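Local coordinates for PTS-dependent dihydroxyacetone kinase operon regulatory protein (Escherichia coli, PDB 4LRZ) that activates transcription of the dhaKLM operon from a sigma-70 promoter and represses its own expression, this chain being probably its sensor part, with GAF and PAS domains, at residues F[182-185]-F[186-190]; F[52-55]-F[56-60]; F[44-47]-F[48-52]; F[196-199]-F[200-204]. All blocks are in the same frame, centred on the assembly; numbering follows the deposited sequence.

Contact 1 (F[182-185]-F[186-190]); sequences AREV and GNLLL
N187 N donates to R183 O at 2.9 Å, the shortest of four backbone hydrogen bonds between the segments. The others run from G186 N to A182 O, from L188 N to E184 O and from L189 N to V185 O. Each links an amide to the carbonyl four residues earlier.

Apolar contact is made by E184 and L188, whose side chains lie side by side and point the same way. L188 CD2 is 3.8 Å from E184 CG. Side-chain carbons also approach backbone oxygens. L188 CD2 is 3.3 Å from E184 O. L189 has its CG anti to the carbonyl carbon (chi1 -69°), beside the backbone N, which brings CG within 3.6 Å of V185 O.

This is one regular turn after another of the long helix 174-211, in the part that belongs to the GAF domain. V185, L188 and L189 also pack on L56 of helix 51-66, and A182 meets the strands 143-151 and 157-166.

Among the charged side chains, R183 turns its end away from the following turn and forms a salt bridge with D63 of the second subunit. E184 packs on R183 of that subunit, and N187 on its L188.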
ATOM      1  N   ALA F 182       6.409 -10.091   6.893  1.00 31.06           N
ATOM      2  CA  ALA F 182       7.386  -9.446   5.956  1.00 32.58           C
ATOM      3  C   ALA F 182       6.687  -8.832   4.791  1.00 32.12           C
ATOM      4  O   ALA F 182       6.990  -7.711   4.403  1.00 32.94           O
ATOM      5  CB  ALA F 182       8.542 -10.411   5.446  1.00 30.25           C
ATOM      6  N   ARG F 183       5.751  -9.549   4.203  1.00 34.01           N
ATOM      7  CA  ARG F 183       4.995  -8.925   3.107  1.00 35.60           C
ATOM      8  C   ARG F 183       4.142  -7.709   3.464  1.00 35.20           C
ATOM      9  O   ARG F 183       4.006  -6.772   2.660  1.00 35.64           O
ATOM     10  CB  ARG F 183       4.240  -9.949   2.299  1.00 36.85           C
ATOM     11  CG  ARG F 183       5.086 -10.255   1.049  1.00 43.32           C
ATOM     12  CD  ARG F 183       5.306 -11.740   0.795  1.00 48.66           C
ATOM     13  NE  ARG F 183       4.078 -12.394   0.352  1.00 54.59           N
ATOM     14  CZ  ARG F 183       4.035 -13.479  -0.427  1.00 55.64           C
ATOM     15  NH1 ARG F 183       5.157 -14.059  -0.881  1.00 55.28           N
ATOM     16  NH2 ARG F 183       2.859 -13.985  -0.745  1.00 51.73           N
ATOM     17  N   GLU F 184       3.617  -7.696   4.685  1.00 35.06           N
ATOM     18  CA  GLU F 184       2.834  -6.579   5.160  1.00 35.95           C
ATOM     19  C   GLU F 184       3.721  -5.354   5.350  1.00 34.53           C
ATOM     20  O   GLU F 184       3.380  -4.296   4.860  1.00 35.10           O
ATOM     21  CB  GLU F 184       2.095  -6.965   6.449  1.00 37.96           C
ATOM     22  CG  GLU F 184       1.863  -5.815   7.423  1.00 45.46           C
ATOM     23  CD  GLU F 184       0.866  -6.157   8.555  1.00 54.54           C
ATOM     24  OE1 GLU F 184      -0.039  -5.315   8.764  1.00 58.90           O
ATOM     25  OE2 GLU F 184       0.986  -7.224   9.235  1.00 54.27           O
ATOM     26  N   VAL F 185       4.856  -5.497   6.036  1.00 33.25           N
ATOM     27  CA  VAL F 185       5.795  -4.385   6.228  1.00 33.72           C
ATOM     28  C   VAL F 185       6.322  -3.857   4.836  1.00 34.28           C
ATOM     29  O   VAL F 185       6.275  -2.654   4.532  1.00 35.04           O
ATOM     30  CB  VAL F 185       6.941  -4.794   7.187  1.00 33.87           C
ATOM     31  CG1 VAL F 185       7.823  -3.618   7.500  1.00 34.72           C
ATOM     32  CG2 VAL F 185       6.381  -5.380   8.500  1.00 32.61           C
ATOM     33  N   GLY F 186       6.752  -4.765   3.973  1.00 32.70           N
ATOM     34  CA  GLY F 186       7.015  -4.433   2.573  1.00 32.54           C
ATOM     35  C   GLY F 186       5.940  -3.584   1.923  1.00 33.22           C
ATOM     36  O   GLY F 186       6.203  -2.463   1.410  1.00 34.78           O
ATOM     37  N   ASN F 187       4.707  -4.030   1.969  1.00 31.84           N
ATOM     38  CA  ASN F 187       3.699  -3.288   1.258  0.50 31.95           C
ATOM     39  C   ASN F 187       3.439  -1.926   1.889  1.00 32.07           C
ATOM     40  O   ASN F 187       3.065  -0.983   1.193  1.00 31.79           O
ATOM     41  CB  ASN F 187       2.438  -4.116   1.078  0.50 31.51           C
ATOM     42  CG  ASN F 187       2.656  -5.279   0.133  0.50 32.02           C
ATOM     43  OD1 ASN F 187       3.481  -5.203  -0.783  0.50 33.95           O
ATOM     44  ND2 ASN F 187       1.959  -6.365   0.367  0.50 31.02           N
ATOM     45  N   LEU F 188       3.673  -1.833   3.191  1.00 31.14           N
ATOM     46  CA  LEU F 188       3.487  -0.585   3.853  1.00 32.46           C
ATOM     47  C   LEU F 188       4.568   0.404   3.424  1.00 33.23           C
ATOM     48  O   LEU F 188       4.303   1.590   3.371  1.00 34.13           O
ATOM     49  CB  LEU F 188       3.504  -0.780   5.333  1.00 31.91           C
ATOM     50  CG  LEU F 188       2.238  -0.808   6.193  1.00 34.26           C
ATOM     51  CD1 LEU F 188       0.929  -0.482   5.538  1.00 31.06           C
ATOM     52  CD2 LEU F 188       2.214  -2.072   7.052  1.00 32.82           C
ATOM     53  N   LEU F 189       5.774  -0.076   3.121  1.00 34.38           N
ATOM     54  CA  LEU F 189       6.827   0.813   2.634  1.00 37.05           C
ATOM     55  C   LEU F 189       6.423   1.287   1.254  1.00 38.36           C
ATOM     56  O   LEU F 189       6.582   2.453   0.918  1.00 40.48           O
ATOM     57  CB  LEU F 189       8.199   0.144   2.593  1.00 36.04           C
ATOM     58  CG  LEU F 189       8.832  -0.189   3.961  1.00 37.35           C
ATOM     59  CD1 LEU F 189      10.037  -1.129   3.761  1.00 36.46           C
ATOM     60  CD2 LEU F 189       9.249   1.057   4.747  1.00 34.58           C
ATOM     61  N   LEU F 190       5.859   0.394   0.472  1.00 38.79           N
ATOM     62  CA  LEU F 190       5.321   0.761  -0.823  1.00 40.65           C
ATOM     63  C   LEU F 190       4.187   1.804  -0.760  1.00 41.25           C
ATOM     64  O   LEU F 190       4.139   2.717  -1.621  1.00 41.71           O
ATOM     65  CB  LEU F 190       4.827  -0.502  -1.531  1.00 41.48           C
ATOM     66  CG  LEU F 190       4.188  -0.326  -2.899  1.00 44.56           C
ATOM     67  CD1 LEU F 190       5.271   0.052  -3.874  1.00 48.15           C
ATOM     68  CD2 LEU F 190       3.523  -1.661  -3.319  1.00 49.40           C
TER

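Contact 2 (F[52-55]-F[56-60])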
ATOM      1  N   ALA F  52      12.355   3.897   8.855  1.00 40.64           N
ATOM      2  CA  ALA F  52      11.126   3.699   8.130  1.00 41.24           C
ATOM      3  C   ALA F  52      10.663   2.242   8.238  1.00 40.67           C
ATOM      4  O   ALA F  52       9.542   1.983   8.682  1.00 40.39           O
ATOM      5  CB  ALA F  52      11.253   4.175   6.680  1.00 40.96           C
ATOM      6  N   MET F  53      11.521   1.294   7.886  1.00 39.86           N
ATOM      7  CA  MET F  53      11.153  -0.119   8.002  1.00 39.21           C
ATOM      8  C   MET F  53      10.958  -0.521   9.484  1.00 38.80           C
ATOM      9  O   MET F  53      10.121  -1.354   9.808  1.00 37.78           O
ATOM     10  CB  MET F  53      12.191  -1.014   7.294  1.00 39.71           C
ATOM     11  CG  MET F  53      12.085  -2.553   7.587  1.00 43.95           C
ATOM     12  SD  MET F  53      13.644  -3.356   8.210  1.00 52.42           S
ATOM     13  CE  MET F  53      14.164  -2.042   9.298  1.00 42.99           C
ATOM     14  N   LEU F  54      11.725   0.078  10.382  1.00 39.17           N
ATOM     15  CA  LEU F  54      11.699  -0.321  11.792  1.00 39.72           C
ATOM     16  C   LEU F  54      10.403  -0.028  12.469  1.00 39.87           C
ATOM     17  O   LEU F  54       9.837  -0.878  13.160  1.00 40.00           O
ATOM     18  CB  LEU F  54      12.764   0.432  12.624  1.00 40.48           C
ATOM     19  CG  LEU F  54      13.929  -0.393  13.112  1.00 40.21           C
ATOM     20  CD1 LEU F  54      14.823   0.428  14.023  1.00 38.42           C
ATOM     21  CD2 LEU F  54      13.460  -1.696  13.776  1.00 38.96           C
ATOM     22  N   THR F  55       9.956   1.204  12.320  1.00 40.94           N
ATOM     23  CA  THR F  55       8.799   1.622  13.065  1.00 42.67           C
ATOM     24  C   THR F  55       7.604   0.805  12.590  1.00 40.62           C
ATOM     25  O   THR F  55       6.779   0.409  13.405  1.00 41.52           O
ATOM     26  CB  THR F  55       8.546   3.124  12.978  1.00 43.35           C
ATOM     27  OG1 THR F  55       8.013   3.423  11.706  1.00 49.52           O
ATOM     28  CG2 THR F  55       9.834   3.885  13.165  1.00 46.05           C
ATOM     29  N   LEU F  56       7.564   0.495  11.297  1.00 38.72           N
ATOM     30  CA  LEU F  56       6.482  -0.299  10.715  1.00 36.50           C
ATOM     31  C   LEU F  56       6.595  -1.737  11.207  1.00 35.49           C
ATOM     32  O   LEU F  56       5.626  -2.349  11.666  1.00 34.58           O
ATOM     33  CB  LEU F  56       6.563  -0.247   9.201  1.00 36.09           C
ATOM     34  CG  LEU F  56       6.301   1.081   8.481  1.00 35.49           C
ATOM     35  CD1 LEU F  56       6.399   0.818   6.995  1.00 35.33           C
ATOM     36  CD2 LEU F  56       4.880   1.616   8.777  1.00 34.95           C
ATOM     37  N   GLY F  57       7.817  -2.256  11.175  1.00 34.89           N
ATOM     38  CA  GLY F  57       8.093  -3.593  11.665  1.00 33.97           C
ATOM     39  C   GLY F  57       7.771  -3.823  13.131  1.00 33.89           C
ATOM     40  O   GLY F  57       7.305  -4.902  13.489  1.00 33.90           O
ATOM     41  N   GLN F  58       8.068  -2.838  13.977  1.00 34.67           N
ATOM     42  CA  GLN F  58       7.908  -2.967  15.443  1.00 36.21           C
ATOM     43  C   GLN F  58       6.404  -2.984  15.836  1.00 37.18           C
ATOM     44  O   GLN F  58       5.997  -3.744  16.723  1.00 37.43           O
ATOM     45  CB  GLN F  58       8.655  -1.836  16.183  1.00 36.96           C
ATOM     46  CG  GLN F  58      10.197  -1.996  16.245  1.00 39.88           C
ATOM     47  CD  GLN F  58      10.949  -0.779  16.860  1.00 42.68           C
ATOM     48  OE1 GLN F  58      11.936  -0.963  17.568  1.00 45.45           O
ATOM     49  NE2 GLN F  58      10.494   0.440  16.580  1.00 40.63           N
ATOM     50  N   ALA F  59       5.592  -2.159  15.158  1.00 37.25           N
ATOM     51  CA  ALA F  59       4.134  -2.152  15.384  1.00 37.69           C
ATOM     52  C   ALA F  59       3.520  -3.514  15.028  1.00 37.09           C
ATOM     53  O   ALA F  59       2.697  -4.070  15.795  1.00 36.66           O
ATOM     54  CB  ALA F  59       3.453  -1.012  14.591  1.00 37.00           C
ATOM     55  N   ALA F  60       3.946  -4.039  13.873  1.00 35.93           N
ATOM     56  CA  ALA F  60       3.471  -5.299  13.325  1.00 35.47           C
ATOM     57  C   ALA F  60       3.834  -6.497  14.228  1.00 35.47           C
ATOM     58  O   ALA F  60       3.040  -7.460  14.422  1.00 35.40           O
ATOM     59  CB  ALA F  60       4.072  -5.486  11.943  1.00 35.59           C
TER
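L54 lays its CD2 methyl against the side chain of Q58 one turn on, 4.1 Å from Q58 CD. The two side chains cross obliquely. Q58 CG also rests on the backbone, 3.3 Å from L54 O. With its CG anti to the carbonyl carbon (chi1 -76°) and an extended chain beyond, Q58 carries its amide past L54, and OE1 is hydrogen-bonded to S86. Shortening Q58 to an alanine would probably leave S86 OG without this partner and uncover L54 CD2.

L56 uses the preceding turn in a similar way: its CG lies 3.4 Å from A52 O. Both segments belong to helix 51-66, a flanking helix of the GAF domain. L56 packs on V185, L188 and L189 of helix 174-211. M53 and L54 reach L85 on strand 84-89. The helix thus touches both helix 174-211 and the outermost strand 84-89.

The backbone bonds are those of a regular helix. G57 N donates to M53 O at 2.8 Å, and Q58 N to L54 O at an equal length. The bond from A59 N to T55 O is weak, at 3.3 Å. T55 OG1 stands between its backbone N and carbonyl carbon (chi1 75°). It comes near L56 N, but at a poor angle, and this buried hydroxyl has no partner in the model.

Contact 3 (F[44-47]-F[48-52])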
ATOM      1  N   ALA F  44      23.577   3.188  16.583  1.00 57.22           N
ATOM      2  CA  ALA F  44      22.627   4.299  16.511  1.00 56.71           C
ATOM      3  C   ALA F  44      22.434   4.740  15.059  1.00 55.75           C
ATOM      4  O   ALA F  44      21.316   5.049  14.642  1.00 55.79           O
ATOM      5  CB  ALA F  44      23.065   5.478  17.414  1.00 58.04           C
ATOM      6  N   SER F  45      23.508   4.720  14.279  1.00 54.87           N
ATOM      7  CA  SER F  45      23.409   5.058  12.856  1.00 54.30           C
ATOM      8  C   SER F  45      22.669   4.032  12.015  1.00 52.17           C
ATOM      9  O   SER F  45      21.990   4.409  11.036  1.00 51.99           O
ATOM     10  CB  SER F  45      24.794   5.262  12.253  1.00 54.60           C
ATOM     11  OG  SER F  45      25.559   6.072  13.118  1.00 58.42           O
ATOM     12  N   ILE F  46      22.866   2.743  12.334  1.00 49.65           N
ATOM     13  CA  ILE F  46      22.168   1.690  11.624  1.00 47.06           C
ATOM     14  C   ILE F  46      20.682   1.841  11.972  1.00 46.52           C
ATOM     15  O   ILE F  46      19.840   1.814  11.085  1.00 45.11           O
ATOM     16  CB  ILE F  46      22.678   0.258  11.969  1.00 46.60           C
ATOM     17  CG1 ILE F  46      23.979  -0.068  11.215  1.00 46.32           C
ATOM     18  CG2 ILE F  46      21.598  -0.826  11.602  1.00 42.84           C
ATOM     19  CD1 ILE F  46      24.994  -0.873  12.078  1.00 46.37           C
ATOM     20  N   TYR F  47      20.392   2.012  13.262  1.00 46.57           N
ATOM     21  CA  TYR F  47      19.029   2.123  13.759  1.00 47.24           C
ATOM     22  C   TYR F  47      18.351   3.305  13.089  1.00 48.56           C
ATOM     23  O   TYR F  47      17.256   3.163  12.525  1.00 48.39           O
ATOM     24  CB  TYR F  47      19.057   2.293  15.276  1.00 48.50           C
ATOM     25  CG  TYR F  47      17.749   2.066  16.008  1.00 48.03           C
ATOM     26  CD1 TYR F  47      17.410   0.800  16.503  1.00 48.14           C
ATOM     27  CD2 TYR F  47      16.864   3.130  16.251  1.00 50.37           C
ATOM     28  CE1 TYR F  47      16.221   0.586  17.218  1.00 48.58           C
ATOM     29  CE2 TYR F  47      15.652   2.924  16.957  1.00 51.46           C
ATOM     30  CZ  TYR F  47      15.347   1.644  17.430  1.00 50.64           C
ATOM     31  OH  TYR F  47      14.174   1.435  18.110  1.00 52.76           O
ATOM     32  N   ARG F  48      19.033   4.449  13.094  1.00 49.68           N
ATOM     33  CA  ARG F  48      18.552   5.645  12.434  1.00 51.17           C
ATOM     34  C   ARG F  48      18.226   5.444  10.944  1.00 50.12           C
ATOM     35  O   ARG F  48      17.137   5.815  10.511  1.00 50.53           O
ATOM     36  CB  ARG F  48      19.519   6.841  12.670  1.00 53.24           C
ATOM     37  CG  ARG F  48      19.446   8.020  11.641  1.00 57.70           C
ATOM     38  CD  ARG F  48      20.115   9.355  12.136  1.00 63.97           C
ATOM     39  NE  ARG F  48      21.099   9.117  13.194  1.00 67.90           N
ATOM     40  CZ  ARG F  48      22.402   8.883  12.998  1.00 70.22           C
ATOM     41  NH1 ARG F  48      22.926   8.874  11.769  1.00 70.25           N
ATOM     42  NH2 ARG F  48      23.190   8.644  14.044  1.00 71.22           N
ATOM     43  N   ARG F  49      19.117   4.877  10.142  1.00 48.60           N
ATOM     44  CA  ARG F  49      18.776   4.769   8.710  1.00 47.37           C
ATOM     45  C   ARG F  49      17.729   3.673   8.370  1.00 44.41           C
ATOM     46  O   ARG F  49      17.175   3.632   7.260  1.00 43.20           O
ATOM     47  CB  ARG F  49      20.023   4.624   7.836  1.00 48.95           C
ATOM     48  CG  ARG F  49      20.755   3.360   8.069  1.00 52.40           C
ATOM     49  CD  ARG F  49      21.817   3.004   6.994  1.00 59.07           C
ATOM     50  NE  ARG F  49      22.109   1.588   7.258  1.00 62.40           N
ATOM     51  CZ  ARG F  49      21.639   0.560   6.542  1.00 64.08           C
ATOM     52  NH1 ARG F  49      21.904  -0.704   6.943  1.00 61.07           N
ATOM     53  NH2 ARG F  49      20.921   0.793   5.424  1.00 62.64           N
ATOM     54  N   LYS F  50      17.445   2.813   9.330  1.00 41.07           N
ATOM     55  CA  LYS F  50      16.425   1.796   9.134  1.00 39.34           C
ATOM     56  C   LYS F  50      15.034   2.188   9.696  1.00 38.42           C
ATOM     57  O   LYS F  50      14.114   1.384   9.681  1.00 36.33           O
ATOM     58  CB  LYS F  50      16.948   0.486   9.679  1.00 37.77           C
ATOM     59  CG  LYS F  50      18.160   0.010   8.856  1.00 38.84           C
ATOM     60  CD  LYS F  50      17.636  -0.941   7.863  1.00 40.62           C
ATOM     61  CE  LYS F  50      17.888  -0.579   6.462  1.00 41.28           C
ATOM     62  NZ  LYS F  50      16.813  -1.351   5.765  1.00 34.93           N
ATOM     63  N   LYS F  51      14.923   3.440  10.158  1.00 38.90           N
ATOM     64  CA  LYS F  51      13.781   3.990  10.848  1.00 41.21           C
ATOM     65  C   LYS F  51      12.448   3.625  10.157  1.00 40.86           C
ATOM     66  O   LYS F  51      11.559   3.058  10.793  1.00 40.28           O
ATOM     67  CB  LYS F  51      13.924   5.517  10.947  1.00 42.79           C
ATOM     68  CG  LYS F  51      12.899   6.222  11.894  1.00 49.02           C
ATOM     69  CD  LYS F  51      12.568   7.697  11.420  1.00 55.30           C
ATOM     70  CE  LYS F  51      13.349   8.792  12.148  1.00 61.22           C
ATOM     71  NZ  LYS F  51      12.858   9.105  13.552  1.00 64.41           N
ATOM     72  N   ALA F  52      12.355   3.897   8.855  1.00 40.64           N
ATOM     73  CA  ALA F  52      11.126   3.699   8.130  1.00 41.24           C
ATOM     74  C   ALA F  52      10.663   2.242   8.238  1.00 40.67           C
ATOM     75  O   ALA F  52       9.542   1.983   8.682  1.00 40.39           O
ATOM     76  CB  ALA F  52      11.253   4.175   6.680  1.00 40.96           C
TER
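R48 N donates to A44 O at 2.8 Å, the shortest bond between the two segments. The same carbonyl is touched by R48 CB, 3.2 Å from A44 O. The next bond, from R49 N to S45 O, is 3.0 Å long. K50 N then divides itself between I46 O and Y47 O, and both bonds are weak. Such a weak, shared bond fits the end of helix 40-49. K50 is the first residue to leave helical angles there and also the N-cap of helix 51-66. The contact is thus a helix-to-helix junction, leading from helix 40-49 into helix 51-66, which packs in the GAF domain.

R48 turns back over the preceding turn. Its chain bends at chi3. S45 CA lies over one face of the R48 guanidinium, 3.6 Å above the plane and offset toward the rim. R48 NH2 is 3.6 Å from S45 OG, whose hydrogen bond goes to V41 O.

R49 has CG between its backbone N and carbonyl carbon (chi1 66°), which brings CG within 3.4 Å of S45 O. From there the chain runs straight to NE, and NH1 makes a salt bridge with E80. K50 CG lies over the centre of one face of the R49 guanidinium. This lysine also touches the backbone, with CG 3.3 Å from I46 O, and its NZ is hydrogen-bonded to T158 OG1.

Contact 4 (F[196-199]-F[200-204]); sequences AETN and RHLNQ
In the helix 174-211, which leads from the GAF domain to the PAS domain, E197 and H201 form a histidine-carboxylate pair one turn apart. H201 NE2 donates to E197 OE2 at 3.1 Å, nearly straight at 170°. The carboxylate oxygen sits in the plane of the imidazole, while the nitrogen approaches it from the anti side, 27° out of the carboxylate plane. E197 reaches the ring because its chain is fully extended, with CG anti to the backbone N (chi1 -180°). H201 ND1 donates to Q204 OE1, consistent with a protonated imidazole beside the E197 carboxylate. Bonds at both ring nitrogens probably limit its rotation. A leucine in its place would probably leave E197 OE2 and Q204 OE1 without their donors on the ring.

Outside the two segments, E197 OE1 meets a basic side chain of another protein's chain in a salt bridge. R200 makes salt bridges with E221 and E293 of the second subunit. N199 and N203 are hydrogen-bonded to a chain of another protein, and N203 ND2 also to E293 of the second subunit.

T198 and L202 lie side by side. Along the backbone, N203 N donates to N199 O at 2.9 Å. Separately, the ring carbon H201 CD2 lies 3.1 Å from E197 O.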
ATOM      1  N   ALA F 196       4.066   9.592  -1.261  1.00 34.94           N
ATOM      2  CA  ALA F 196       5.122  10.528  -1.659  1.00 36.30           C
ATOM      3  C   ALA F 196       5.113  10.796  -3.193  1.00 36.70           C
ATOM      4  O   ALA F 196       5.232  11.948  -3.625  1.00 37.55           O
ATOM      5  CB  ALA F 196       6.513  10.037  -1.145  1.00 36.98           C
ATOM      6  N   GLU F 197       4.905   9.766  -4.014  1.00 37.62           N
ATOM      7  CA  GLU F 197       4.766   9.990  -5.486  1.00 38.08           C
ATOM      8  C   GLU F 197       3.608  10.933  -5.807  1.00 36.28           C
ATOM      9  O   GLU F 197       3.734  11.863  -6.622  1.00 36.49           O
ATOM     10  CB  GLU F 197       4.593   8.667  -6.290  1.00 40.07           C
ATOM     11  CG  GLU F 197       4.449   8.904  -7.854  1.00 44.86           C
ATOM     12  CD  GLU F 197       3.962   7.681  -8.764  1.00 53.02           C
ATOM     13  OE1 GLU F 197       3.635   6.564  -8.240  1.00 53.38           O
ATOM     14  OE2 GLU F 197       3.922   7.880 -10.035  1.00 52.64           O
ATOM     15  N   THR F 198       2.459  10.723  -5.177  1.00 34.31           N
ATOM     16  CA  THR F 198       1.355  11.627  -5.471  1.00 32.38           C
ATOM     17  C   THR F 198       1.586  13.059  -5.018  1.00 31.47           C
ATOM     18  O   THR F 198       1.284  13.994  -5.755  1.00 31.98           O
ATOM     19  CB  THR F 198      -0.093  11.029  -5.170  1.00 32.63           C
ATOM     20  OG1 THR F 198      -0.975  12.025  -4.598  1.00 36.16           O
ATOM     21  CG2 THR F 198      -0.046   9.866  -4.366  1.00 29.35           C
ATOM     22  N   ASN F 199       2.236  13.235  -3.873  1.00 31.00           N
ATOM     23  CA  ASN F 199       2.643  14.534  -3.415  1.00 30.89           C
ATOM     24  C   ASN F 199       3.544  15.229  -4.472  1.00 32.20           C
ATOM     25  O   ASN F 199       3.318  16.396  -4.844  1.00 31.95           O
ATOM     26  CB  ASN F 199       3.333  14.401  -2.038  1.00 32.28           C
ATOM     27  CG  ASN F 199       3.592  15.754  -1.381  1.00 31.16           C
ATOM     28  OD1 ASN F 199       2.691  16.590  -1.247  1.00 33.99           O
ATOM     29  ND2 ASN F 199       4.811  15.982  -0.997  1.00 31.31           N
ATOM     30  N   ARG F 200       4.527  14.504  -5.011  1.00 33.41           N
ATOM     31  CA  ARG F 200       5.331  15.079  -6.102  1.00 34.17           C
ATOM     32  C   ARG F 200       4.515  15.490  -7.317  1.00 33.47           C
ATOM     33  O   ARG F 200       4.782  16.547  -7.906  1.00 34.32           O
ATOM     34  CB  ARG F 200       6.497  14.176  -6.469  1.00 36.17           C
ATOM     35  CG  ARG F 200       7.380  13.842  -5.237  1.00 37.15           C
ATOM     36  CD  ARG F 200       8.742  13.283  -5.660  1.00 40.98           C
ATOM     37  NE  ARG F 200       9.397  14.245  -6.532  1.00 46.46           N
ATOM     38  CZ  ARG F 200      10.553  14.054  -7.151  1.00 49.35           C
ATOM     39  NH1 ARG F 200      11.212  12.913  -7.004  1.00 50.37           N
ATOM     40  NH2 ARG F 200      11.053  15.022  -7.909  1.00 48.70           N
ATOM     41  N   HIS F 201       3.466  14.745  -7.660  1.00 32.14           N
ATOM     42  CA  HIS F 201       2.623  15.198  -8.809  1.00 31.41           C
ATOM     43  C   HIS F 201       1.775  16.404  -8.463  1.00 29.91           C
ATOM     44  O   HIS F 201       1.459  17.242  -9.315  1.00 28.82           O
ATOM     45  CB  HIS F 201       1.716  14.067  -9.393  1.00 31.29           C
ATOM     46  CG  HIS F 201       2.484  12.904  -9.929  1.00 31.92           C
ATOM     47  ND1 HIS F 201       3.270  12.992 -11.057  1.00 37.04           N
ATOM     48  CD2 HIS F 201       2.589  11.625  -9.499  1.00 33.93           C
ATOM     49  CE1 HIS F 201       3.837  11.820 -11.295  1.00 38.64           C
ATOM     50  NE2 HIS F 201       3.435  10.974 -10.364  1.00 38.19           N
ATOM     51  N   LEU F 202       1.375  16.484  -7.207  1.00 29.78           N
ATOM     52  CA  LEU F 202       0.623  17.644  -6.740  1.00 29.16           C
ATOM     53  C   LEU F 202       1.502  18.903  -6.778  1.00 30.27           C
ATOM     54  O   LEU F 202       1.046  19.975  -7.193  1.00 29.77           O
ATOM     55  CB  LEU F 202       0.034  17.387  -5.347  1.00 29.53           C
ATOM     56  CG  LEU F 202      -1.135  16.374  -5.286  1.00 28.68           C
ATOM     57  CD1 LEU F 202      -1.535  16.073  -3.836  1.00 29.50           C
ATOM     58  CD2 LEU F 202      -2.415  16.817  -6.122  1.00 30.93           C
ATOM     59  N   ASN F 203       2.772  18.757  -6.399  1.00 30.29           N
ATOM     60  CA  ASN F 203       3.744  19.858  -6.549  1.00 31.74           C
ATOM     61  C   ASN F 203       3.845  20.381  -7.998  1.00 32.81           C
ATOM     62  O   ASN F 203       3.822  21.592  -8.250  1.00 33.28           O
ATOM     63  CB  ASN F 203       5.125  19.413  -6.040  1.00 31.84           C
ATOM     64  CG  ASN F 203       5.210  19.399  -4.535  1.00 31.11           C
ATOM     65  OD1 ASN F 203       4.415  20.024  -3.880  1.00 28.71           O
ATOM     66  ND2 ASN F 203       6.213  18.725  -3.988  1.00 32.36           N
ATOM     67  N   GLN F 204       3.942  19.457  -8.960  1.00 33.59           N
ATOM     68  CA  GLN F 204       3.921  19.811 -10.383  1.00 32.91           C
ATOM     69  C   GLN F 204       2.654  20.553 -10.708  1.00 32.69           C
ATOM     70  O   GLN F 204       2.652  21.626 -11.358  1.00 32.97           O
ATOM     71  CB  GLN F 204       4.017  18.552 -11.241  1.00 33.29           C
ATOM     72  CG  GLN F 204       5.417  17.895 -11.252  1.00 34.65           C
ATOM     73  CD  GLN F 204       5.369  16.437 -11.796  1.00 38.17           C
ATOM     74  OE1 GLN F 204       4.330  15.770 -11.747  1.00 36.85           O
ATOM     75  NE2 GLN F 204       6.494  15.964 -12.348  1.00 38.46           N
TER

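From the N terminus, contact 3 comes first, at the junction of helices 40-49 and 51-66. Contact 2 follows at once, and the two share A52. Y47 of contact 3 packs against L54 and Q58 of contact 2. The chain then passes through the GAF sheet before contact 1 opens on helix 174-211. There L56 meets L188 and L189, so contacts 1 and 2 join the two helices; the centres of these contacts are about 10 Å apart. Contact 4 lies further along the same long helix, about 21 Å from contact 1 between centres. Each is a local turn, contact 3 running across the break at K50, and none nests or crosses. Contacts 1 and 4 both touch the second subunit.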